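Local coordinates for protein nucleoporin nup120 (Schizosaccharomyces pombe, PDB 4GQ2) that serves as a structural component of the nuclear pore complex and may take part in docking transport factors that associate with it transiently, at residues A[60-65]-A[533-538]; A[72-77]-A[86-91]; A[98-103]-A[670-675]. All blocks are in the same frame, centred on the assembly; numbering follows the deposited sequence.

Contact 1 of 3, residues A[60-65]-A[533-538]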
loop_
_atom_site.group_PDB
_atom_site.type_symbol
_atom_site.label_atom_id
_atom_site.label_comp_id
_atom_site.label_asym_id
_atom_site.label_seq_id
_atom_site.Cartn_x
_atom_site.Cartn_y
_atom_site.Cartn_z
ATOM N N ALA A 60 -28.441 -8.528 -4.872
ATOM C CA ALA A 60 -27.186 -8.772 -5.585
ATOM C C ALA A 60 -27.007 -10.247 -5.877
ATOM O O ALA A 60 -27.586 -11.097 -5.196
ATOM C CB ALA A 60 -25.997 -8.260 -4.771
ATOM N N GLY A 61 -26.189 -10.537 -6.887
ATOM C CA GLY A 61 -25.824 -11.901 -7.230
ATOM C C GLY A 61 -24.714 -11.921 -8.259
ATOM O O GLY A 61 -24.337 -10.879 -8.792
ATOM N N VAL A 62 -24.166 -13.105 -8.519
ATOM C CA VAL A 62 -23.212 -13.251 -9.610
ATOM C C VAL A 62 -23.657 -14.378 -10.537
ATOM O O VAL A 62 -24.061 -15.448 -10.085
ATOM C CB VAL A 62 -21.705 -13.379 -9.175
ATOM C CG1 VAL A 62 -21.419 -12.710 -7.835
ATOM C CG2 VAL A 62 -21.224 -14.818 -9.173
ATOM N N TYR A 63 -23.591 -14.098 -11.832
ATOM C CA TYR A 63 -23.992 -15.023 -12.874
ATOM C C TYR A 63 -22.780 -15.446 -13.686
ATOM O O TYR A 63 -21.953 -14.613 -14.069
ATOM C CB TYR A 63 -25.020 -14.355 -13.793
ATOM C CG TYR A 63 -25.428 -15.202 -14.968
ATOM C CD1 TYR A 63 -26.315 -16.266 -14.806
ATOM C CD2 TYR A 63 -24.925 -14.946 -16.248
ATOM C CE1 TYR A 63 -26.694 -17.052 -15.882
ATOM C CE2 TYR A 63 -25.298 -15.723 -17.332
ATOM C CZ TYR A 63 -26.181 -16.777 -17.143
ATOM O OH TYR A 63 -26.562 -17.560 -18.208
ATOM N N THR A 64 -22.689 -16.740 -13.969
ATOM C CA THR A 64 -21.600 -17.256 -14.791
ATOM C C THR A 64 -22.101 -17.796 -16.140
ATOM O O THR A 64 -22.979 -18.660 -16.184
ATOM C CB THR A 64 -20.741 -18.291 -14.019
ATOM O OG1 THR A 64 -19.702 -18.791 -14.871
ATOM C CG2 THR A 64 -21.594 -19.453 -13.492
ATOM N N SER A 65 -21.551 -17.249 -17.226
ATOM C CA SER A 65 -21.853 -17.694 -18.593
ATOM C C SER A 65 -20.979 -18.902 -18.913
ATOM O O SER A 65 -20.011 -18.807 -19.678
ATOM C CB SER A 65 -21.587 -16.574 -19.606
ATOM O OG SER A 65 -22.178 -15.347 -19.216
ATOM N N TYR A 533 -19.054 -17.518 -4.474
ATOM C CA TYR A 533 -19.101 -16.087 -4.221
ATOM C C TYR A 533 -20.093 -15.780 -3.112
ATOM O O TYR A 533 -21.152 -16.393 -3.033
ATOM C CB TYR A 533 -19.522 -15.345 -5.490
ATOM C CG TYR A 533 -18.482 -15.324 -6.586
ATOM C CD1 TYR A 533 -18.353 -16.392 -7.479
ATOM C CD2 TYR A 533 -17.634 -14.227 -6.747
ATOM C CE1 TYR A 533 -17.405 -16.373 -8.491
ATOM C CE2 TYR A 533 -16.683 -14.202 -7.754
ATOM C CZ TYR A 533 -16.570 -15.273 -8.622
ATOM O OH TYR A 533 -15.629 -15.245 -9.631
ATOM N N ILE A 534 -19.733 -14.825 -2.264
ATOM C CA ILE A 534 -20.601 -14.324 -1.205
ATOM C C ILE A 534 -20.865 -12.857 -1.489
ATOM O O ILE A 534 -19.925 -12.064 -1.573
ATOM C CB ILE A 534 -19.930 -14.440 0.177
ATOM C CG1 ILE A 534 -19.582 -15.895 0.492
ATOM C CG2 ILE A 534 -20.830 -13.862 1.251
ATOM C CD1 ILE A 534 -18.464 -16.043 1.503
ATOM N N ASN A 535 -22.139 -12.495 -1.619
ATOM C CA ASN A 535 -22.507 -11.140 -2.022
ATOM C C ASN A 535 -23.056 -10.297 -0.892
ATOM O O ASN A 535 -24.147 -10.567 -0.374
ATOM C CB ASN A 535 -23.490 -11.186 -3.193
ATOM C CG ASN A 535 -22.927 -11.928 -4.380
ATOM O OD1 ASN A 535 -21.873 -11.565 -4.900
ATOM N ND2 ASN A 535 -23.618 -12.986 -4.809
ATOM N N TYR A 536 -22.279 -9.288 -0.500
ATOM C CA TYR A 536 -22.692 -8.326 0.520
ATOM C C TYR A 536 -23.181 -7.080 -0.193
ATOM O O TYR A 536 -23.035 -6.971 -1.405
ATOM C CB TYR A 536 -21.537 -7.980 1.472
ATOM C CG TYR A 536 -21.002 -9.159 2.264
ATOM C CD1 TYR A 536 -21.623 -9.569 3.438
ATOM C CD2 TYR A 536 -19.873 -9.861 1.838
ATOM C CE1 TYR A 536 -21.150 -10.645 4.164
ATOM C CE2 TYR A 536 -19.382 -10.936 2.566
ATOM C CZ TYR A 536 -20.032 -11.325 3.725
ATOM O OH TYR A 536 -19.570 -12.387 4.459
ATOM N N ALA A 537 -23.733 -6.138 0.567
ATOM C CA ALA A 537 -24.370 -4.949 0.006
ATOM C C ALA A 537 -23.403 -3.963 -0.645
ATOM O O ALA A 537 -23.843 -3.079 -1.389
ATOM C CB ALA A 537 -25.218 -4.253 1.063
ATOM N N ASN A 538 -22.106 -4.087 -0.360
ATOM C CA ASN A 538 -21.090 -3.316 -1.106
ATOM C C ASN A 538 -19.726 -3.999 -1.213
ATOM O O ASN A 538 -18.700 -3.344 -1.408
ATOM C CB ASN A 538 -20.995 -1.832 -0.653
ATOM C CG ASN A 538 -20.170 -1.623 0.617
ATOM O OD1 ASN A 538 -19.772 -0.490 0.920
ATOM N ND2 ASN A 538 -19.914 -2.692 1.362
#
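V62 lies over one face of the Y533 phenol with its CG2 methyl, a CH-pi contact in which V62 CG2 stands 4.0 Å from the ring centroid and 27° off the ring normal. At the far end of this ring the hydroxyl is held by a hydrogen bond to V89 O. The other flat group, the N535 amide, has the G61 backbone above its plane, with G61 CA 3.5 Å from N535 ND2, while the second valine methyl fronts its polar end, V62 CG1 lying 3.2 Å from N535 OD1. V62 thus divides its branches between ring and amide; its first torsion of -27°, well away from a staggered value, suggests some strain in reaching both. Strand 60-64 borders one sheet of the beta-propeller domain, and strand 533-536 belongs to the neighbouring sheet. They run roughly antiparallel (151°) with axes 6.9 Å apart, meeting through side chains and the G61 backbone, not as paired strands. Buried N535 has its polar atoms satisfied, ND2 by S522 OG and OD1 by a weak bond from R75. A leucine in its place would probably leave the S522 hydroxyl without its amide partner and R75 without this acceptor. Beyond the amide, A60 CB approaches N535 CB at 4.2 Å, and A60 O accepts from S522, adding a polar tie between the two sheets.

Contact 2 of 3, residues A[72-77]-A[86-91]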
loop_
_atom_site.group_PDB
_atom_site.type_symbol
_atom_site.label_atom_id
_atom_site.label_comp_id
_atom_site.label_asym_id
_atom_site.label_seq_id
_atom_site.Cartn_x
_atom_site.Cartn_y
_atom_site.Cartn_z
ATOM N N GLN A 72 -17.422 -15.840 -18.508
ATOM C CA GLN A 72 -17.441 -14.550 -17.832
ATOM C C GLN A 72 -18.301 -14.673 -16.578
ATOM O O GLN A 72 -19.371 -15.284 -16.608
ATOM C CB GLN A 72 -17.944 -13.430 -18.747
ATOM C CG GLN A 72 -17.456 -12.050 -18.318
ATOM C CD GLN A 72 -17.485 -11.013 -19.430
ATOM O OE1 GLN A 72 -18.299 -11.088 -20.353
ATOM N NE2 GLN A 72 -16.592 -10.029 -19.340
ATOM N N THR A 73 -17.805 -14.118 -15.475
ATOM C CA THR A 73 -18.499 -14.170 -14.194
ATOM C C THR A 73 -18.782 -12.741 -13.748
ATOM O O THR A 73 -17.867 -11.961 -13.492
ATOM C CB THR A 73 -17.688 -14.948 -13.136
ATOM O OG1 THR A 73 -17.338 -16.240 -13.651
ATOM C CG2 THR A 73 -18.492 -15.134 -11.871
ATOM N N LEU A 74 -20.065 -12.405 -13.682
ATOM C CA LEU A 74 -20.491 -11.026 -13.505
ATOM C C LEU A 74 -21.247 -10.809 -12.211
ATOM O O LEU A 74 -22.148 -11.572 -11.867
ATOM C CB LEU A 74 -21.348 -10.584 -14.694
ATOM C CG LEU A 74 -20.697 -10.680 -16.080
ATOM C CD1 LEU A 74 -21.712 -10.322 -17.158
ATOM C CD2 LEU A 74 -19.452 -9.796 -16.179
ATOM N N ARG A 75 -20.885 -9.750 -11.502
ATOM C CA ARG A 75 -21.554 -9.418 -10.268
ATOM C C ARG A 75 -22.432 -8.188 -10.450
ATOM O O ARG A 75 -21.947 -7.103 -10.782
ATOM C CB ARG A 75 -20.530 -9.228 -9.144
ATOM C CG ARG A 75 -20.984 -8.362 -7.983
ATOM C CD ARG A 75 -22.047 -9.019 -7.120
ATOM N NE ARG A 75 -22.625 -8.005 -6.242
ATOM C CZ ARG A 75 -22.329 -7.862 -4.956
ATOM N NH1 ARG A 75 -21.480 -8.696 -4.364
ATOM N NH2 ARG A 75 -22.889 -6.879 -4.261
ATOM N N TRP A 76 -23.733 -8.381 -10.236
ATOM C CA TRP A 76 -24.709 -7.306 -10.344
ATOM C C TRP A 76 -25.160 -6.874 -8.992
ATOM O O TRP A 76 -25.216 -7.674 -8.057
ATOM C CB TRP A 76 -25.913 -7.730 -11.177
ATOM C CG TRP A 76 -26.665 -8.929 -10.642
ATOM C CD1 TRP A 76 -26.416 -10.271 -10.908
ATOM C CD2 TRP A 76 -27.833 -8.932 -9.747
ATOM N NE1 TRP A 76 -27.316 -11.079 -10.256
ATOM C CE2 TRP A 76 -28.192 -10.345 -9.546
ATOM C CE3 TRP A 76 -28.589 -7.950 -9.119
ATOM C CZ2 TRP A 76 -29.262 -10.730 -8.738
ATOM C CZ3 TRP A 76 -29.674 -8.348 -8.310
ATOM C CH2 TRP A 76 -29.998 -9.703 -8.122
ATOM N N SER A 77 -25.473 -5.591 -8.873
ATOM C CA SER A 77 -26.019 -5.049 -7.639
ATOM C C SER A 77 -27.060 -4.007 -8.027
ATOM O O SER A 77 -26.964 -3.393 -9.098
ATOM C CB SER A 77 -24.903 -4.423 -6.789
ATOM O OG SER A 77 -23.834 -5.343 -6.572
ATOM N N ILE A 86 -22.741 -3.461 -12.845
ATOM C CA ILE A 86 -22.170 -4.763 -13.180
ATOM C C ILE A 86 -20.647 -4.717 -13.155
ATOM O O ILE A 86 -20.031 -3.922 -13.863
ATOM C CB ILE A 86 -22.628 -5.256 -14.569
ATOM C CG1 ILE A 86 -24.153 -5.226 -14.676
ATOM C CG2 ILE A 86 -22.096 -6.658 -14.841
ATOM C CD1 ILE A 86 -24.674 -5.173 -16.097
ATOM N N PHE A 87 -20.060 -5.581 -12.332
ATOM C CA PHE A 87 -18.615 -5.736 -12.231
ATOM C C PHE A 87 -18.193 -7.135 -12.688
ATOM O O PHE A 87 -18.792 -8.133 -12.289
ATOM C CB PHE A 87 -18.178 -5.537 -10.784
ATOM C CG PHE A 87 -18.160 -4.099 -10.332
ATOM C CD1 PHE A 87 -19.344 -3.409 -10.080
ATOM C CD2 PHE A 87 -16.946 -3.441 -10.122
ATOM C CE1 PHE A 87 -19.320 -2.083 -9.642
ATOM C CE2 PHE A 87 -16.914 -2.122 -9.688
ATOM C CZ PHE A 87 -18.105 -1.442 -9.439
ATOM N N ASP A 88 -17.162 -7.208 -13.525
ATOM C CA ASP A 88 -16.573 -8.490 -13.903
ATOM C C ASP A 88 -15.757 -9.040 -12.729
ATOM O O ASP A 88 -14.814 -8.402 -12.258
ATOM C CB ASP A 88 -15.698 -8.336 -15.152
ATOM C CG ASP A 88 -15.112 -9.662 -15.639
ATOM O OD1 ASP A 88 -15.152 -10.656 -14.890
ATOM O OD2 ASP A 88 -14.601 -9.715 -16.778
ATOM N N VAL A 89 -16.125 -10.226 -12.255
ATOM C CA VAL A 89 -15.455 -10.828 -11.105
ATOM C C VAL A 89 -14.823 -12.168 -11.463
ATOM O O VAL A 89 -14.586 -13.001 -10.582
ATOM C CB VAL A 89 -16.408 -10.982 -9.896
ATOM C CG1 VAL A 89 -16.905 -9.621 -9.427
ATOM C CG2 VAL A 89 -17.590 -11.884 -10.244
ATOM N N SER A 90 -14.546 -12.362 -12.755
ATOM C CA SER A 90 -13.944 -13.601 -13.262
ATOM C C SER A 90 -12.604 -13.866 -12.600
ATOM O O SER A 90 -11.780 -12.963 -12.489
ATOM C CB SER A 90 -13.730 -13.532 -14.774
ATOM O OG SER A 90 -14.876 -13.031 -15.433
ATOM N N LEU A 91 -12.400 -15.110 -12.172
ATOM C CA LEU A 91 -11.149 -15.550 -11.547
ATOM C C LEU A 91 -10.233 -16.263 -12.536
ATOM O O LEU A 91 -9.008 -16.227 -12.391
ATOM C CB LEU A 91 -11.439 -16.465 -10.348
ATOM C CG LEU A 91 -11.359 -15.901 -8.921
ATOM C CD1 LEU A 91 -11.640 -14.414 -8.881
ATOM C CD2 LEU A 91 -12.296 -16.641 -7.975
#
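R75 and F87 form an antiparallel hydrogen-bonded pair, joined by two nearly straight bonds: R75 N to F87 O at 2.8 Å and F87 N to R75 O at 2.9 Å. One more backbone bond, V89 N to T73 O, follows just past the end of the second strand. The flanking non-hydrogen-bonded pairs are L74 with D88 and W76 with I86, whose side chains share one face of the sheet, while R75 and F87 project from the other. These residues belong to the beta hairpin of strands 73-79 and 83-88, inside one blade-like sheet of the propeller.

Polar side chains take over where the second strand ends. D88 OD1 accepts from S90 N at 2.8 Å, nearly along its C-O axis, an Asx turn that fixes the chain beyond the strand. S90 OG in turn accepts from T73 N across the hairpin at 3.1 Å. The other carboxylate oxygen, D88 OD2, is approached from above its plane by Q72 NE2 at 3.3 Å, with the two flat groups 76° apart, and also bonds to S99 OG. A bend at chi2 (71°) turns the R75 side chain forward along its own strand, where NE and NH2 grip S77 OG side-on; its outer nitrogens also reach Y536 O and K539 O.

The apolar contacts are few. L74 CB meets I86 CG2 at 4.0 Å on the face they share with D88. V89 splits its methyls across the opposing strand: the T73 and V89 side chains cross at about a right angle, CG2 to CG2 at 3.7 Å, while V89 CG1 lies against R75 CB.

Contact 3 of 3, residues A[98-103]-A[670-675]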
loop_
_atom_site.group_PDB
_atom_site.type_symbol
_atom_site.label_atom_id
_atom_site.label_comp_id
_atom_site.label_asym_id
_atom_site.label_seq_id
_atom_site.Cartn_x
_atom_site.Cartn_y
_atom_site.Cartn_z
ATOM N N LEU A 98 -8.288 -7.190 -20.721
ATOM C CA LEU A 98 -8.670 -7.027 -19.324
ATOM C C LEU A 98 -9.934 -6.198 -19.154
ATOM O O LEU A 98 -10.200 -5.283 -19.937
ATOM C CB LEU A 98 -7.539 -6.377 -18.537
ATOM C CG LEU A 98 -6.180 -7.076 -18.542
ATOM C CD1 LEU A 98 -5.178 -6.211 -17.797
ATOM C CD2 LEU A 98 -6.249 -8.473 -17.942
ATOM N N SER A 99 -10.707 -6.530 -18.124
ATOM C CA SER A 99 -11.854 -5.721 -17.731
ATOM C C SER A 99 -11.365 -4.501 -16.960
ATOM O O SER A 99 -11.004 -4.600 -15.793
ATOM C CB SER A 99 -12.820 -6.538 -16.874
ATOM O OG SER A 99 -13.275 -7.681 -17.570
ATOM N N LYS A 100 -11.334 -3.354 -17.626
ATOM C CA LYS A 100 -10.852 -2.120 -17.014
ATOM C C LYS A 100 -12.007 -1.186 -16.697
ATOM O O LYS A 100 -11.805 -0.060 -16.231
ATOM C CB LYS A 100 -9.860 -1.420 -17.945
ATOM C CG LYS A 100 -8.518 -2.118 -18.109
ATOM C CD LYS A 100 -7.810 -1.595 -19.351
ATOM C CE LYS A 100 -6.318 -1.886 -19.332
ATOM N NZ LYS A 100 -5.653 -1.427 -20.588
ATOM N N PHE A 101 -13.225 -1.656 -16.959
ATOM C CA PHE A 101 -14.418 -0.836 -16.766
ATOM C C PHE A 101 -15.552 -1.664 -16.199
ATOM O O PHE A 101 -15.652 -2.867 -16.478
ATOM C CB PHE A 101 -14.860 -0.185 -18.092
ATOM C CG PHE A 101 -13.775 0.607 -18.766
ATOM C CD1 PHE A 101 -13.531 1.931 -18.401
ATOM C CD2 PHE A 101 -12.966 0.019 -19.738
ATOM C CE1 PHE A 101 -12.512 2.659 -19.002
ATOM C CE2 PHE A 101 -11.941 0.739 -20.338
ATOM C CZ PHE A 101 -11.719 2.060 -19.971
ATOM N N ASN A 102 -16.391 -1.016 -15.395
ATOM C CA ASN A 102 -17.677 -1.582 -15.008
ATOM C C ASN A 102 -18.792 -0.843 -15.749
ATOM O O ASN A 102 -18.538 0.135 -16.456
ATOM C CB ASN A 102 -17.879 -1.523 -13.486
ATOM C CG ASN A 102 -18.146 -0.119 -12.978
ATOM O OD1 ASN A 102 -17.510 0.840 -13.399
ATOM N ND2 ASN A 102 -19.097 0.004 -12.072
ATOM N N VAL A 103 -20.020 -1.319 -15.610
ATOM C CA VAL A 103 -21.149 -0.618 -16.206
ATOM C C VAL A 103 -22.183 -0.244 -15.162
ATOM O O VAL A 103 -22.424 -0.994 -14.217
ATOM C CB VAL A 103 -21.744 -1.333 -17.467
ATOM C CG1 VAL A 103 -21.248 -2.761 -17.613
ATOM C CG2 VAL A 103 -23.269 -1.263 -17.513
ATOM N N PRO A 670 -3.605 -13.145 -15.769
ATOM C CA PRO A 670 -4.657 -13.189 -14.762
ATOM C C PRO A 670 -5.599 -12.011 -14.950
ATOM O O PRO A 670 -5.220 -11.016 -15.568
ATOM C CB PRO A 670 -3.889 -13.028 -13.453
ATOM C CG PRO A 670 -2.681 -12.230 -13.822
ATOM C CD PRO A 670 -2.326 -12.649 -15.217
ATOM N N SER A 671 -6.816 -12.117 -14.427
ATOM C CA SER A 671 -7.713 -10.972 -14.407
ATOM C C SER A 671 -7.224 -9.999 -13.340
ATOM O O SER A 671 -6.540 -10.400 -12.390
ATOM C CB SER A 671 -9.133 -11.409 -14.072
ATOM O OG SER A 671 -9.241 -11.706 -12.688
ATOM N N LEU A 672 -7.585 -8.728 -13.479
ATOM C CA LEU A 672 -7.276 -7.750 -12.446
ATOM C C LEU A 672 -7.892 -8.159 -11.111
ATOM O O LEU A 672 -7.230 -8.103 -10.072
ATOM C CB LEU A 672 -7.736 -6.354 -12.857
ATOM C CG LEU A 672 -6.916 -5.738 -13.997
ATOM C CD1 LEU A 672 -7.618 -4.493 -14.533
ATOM C CD2 LEU A 672 -5.461 -5.462 -13.581
ATOM N N PHE A 673 -9.146 -8.608 -11.152
ATOM C CA PHE A 673 -9.851 -9.030 -9.949
ATOM C C PHE A 673 -9.127 -10.151 -9.207
ATOM O O PHE A 673 -9.114 -10.176 -7.966
ATOM C CB PHE A 673 -11.301 -9.415 -10.260
ATOM C CG PHE A 673 -12.085 -9.837 -9.047
ATOM C CD1 PHE A 673 -12.432 -8.913 -8.066
ATOM C CD2 PHE A 673 -12.462 -11.155 -8.880
ATOM C CE1 PHE A 673 -13.151 -9.305 -6.949
ATOM C CE2 PHE A 673 -13.175 -11.555 -7.762
ATOM C CZ PHE A 673 -13.521 -10.630 -6.795
ATOM N N LEU A 674 -8.513 -11.066 -9.958
ATOM C CA LEU A 674 -7.684 -12.100 -9.351
ATOM C C LEU A 674 -6.503 -11.502 -8.573
ATOM O O LEU A 674 -6.274 -11.851 -7.413
ATOM C CB LEU A 674 -7.171 -13.097 -10.383
ATOM C CG LEU A 674 -6.433 -14.192 -9.609
ATOM C CD1 LEU A 674 -7.250 -15.472 -9.492
ATOM C CD2 LEU A 674 -5.061 -14.449 -10.193
ATOM N N CYS A 675 -5.766 -10.606 -9.221
ATOM C CA CYS A 675 -4.638 -9.926 -8.595
ATOM C C CYS A 675 -5.055 -9.210 -7.315
ATOM O O CYS A 675 -4.376 -9.323 -6.292
ATOM C CB CYS A 675 -3.991 -8.933 -9.566
ATOM S SG CYS A 675 -3.343 -9.720 -11.053
#
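L98 and L672 point at each other. The CD1 methyl of L98 faces the fork of L672, 4.2 Å from L672 CG, and so stands before the point where the two L672 methyls diverge. The other branch, L98 CD2, turns to the loop that precedes the helix and rests 3.6 Å from P670 O. In L98, CD1 is anti to CA (chi2 176°), which sends this methyl out to L672 and leaves CD2 at the side, facing the proline carbonyl. L672 answers in kind: its CD1 methyl reaches back over the chain after L98, lying 3.6 Å from S99 O and brushing the aliphatic part of K100 at CG.

This is packing between domains, where the loop leading into propeller strand 101-106 receives the first turn of helix 672-703 of the helical region. S671 is the N-cap of that helix, its OG accepting from L674 N at 2.9 Å. The same hydroxyl is hydrogen-bonded to S90 O, tying the helix start to the propeller by a polar link beside the leucines. One residue past L672, F673 stacks on F17, and the K100 side chain touches S766.

How the contacts relate
Contacts 1 and 2 lie wholly in the core, every touching residue buried, whereas S99 and K100 of contact 3 are partly exposed. Each involves the sheet containing strands 59-64, 73-79, 83-88 and 101-106, though at different places. Contact 2 works within the sheet and is built on backbone bonds, with polar side chains at its end. Contacts 1 and 3 pack against other elements: contact 1 at the outer strand, against an adjoining propeller sheet, contact 3 before strand 101-106, against a helix. Contact 1 mixes an aromatic face with a buried amide; contact 3 is leucine packing, with methyls also resting on backbone carbonyls. Contact 2 touches both neighbours, its centre about 7 Å from that of contact 1 and 9 Å from that of contact 3.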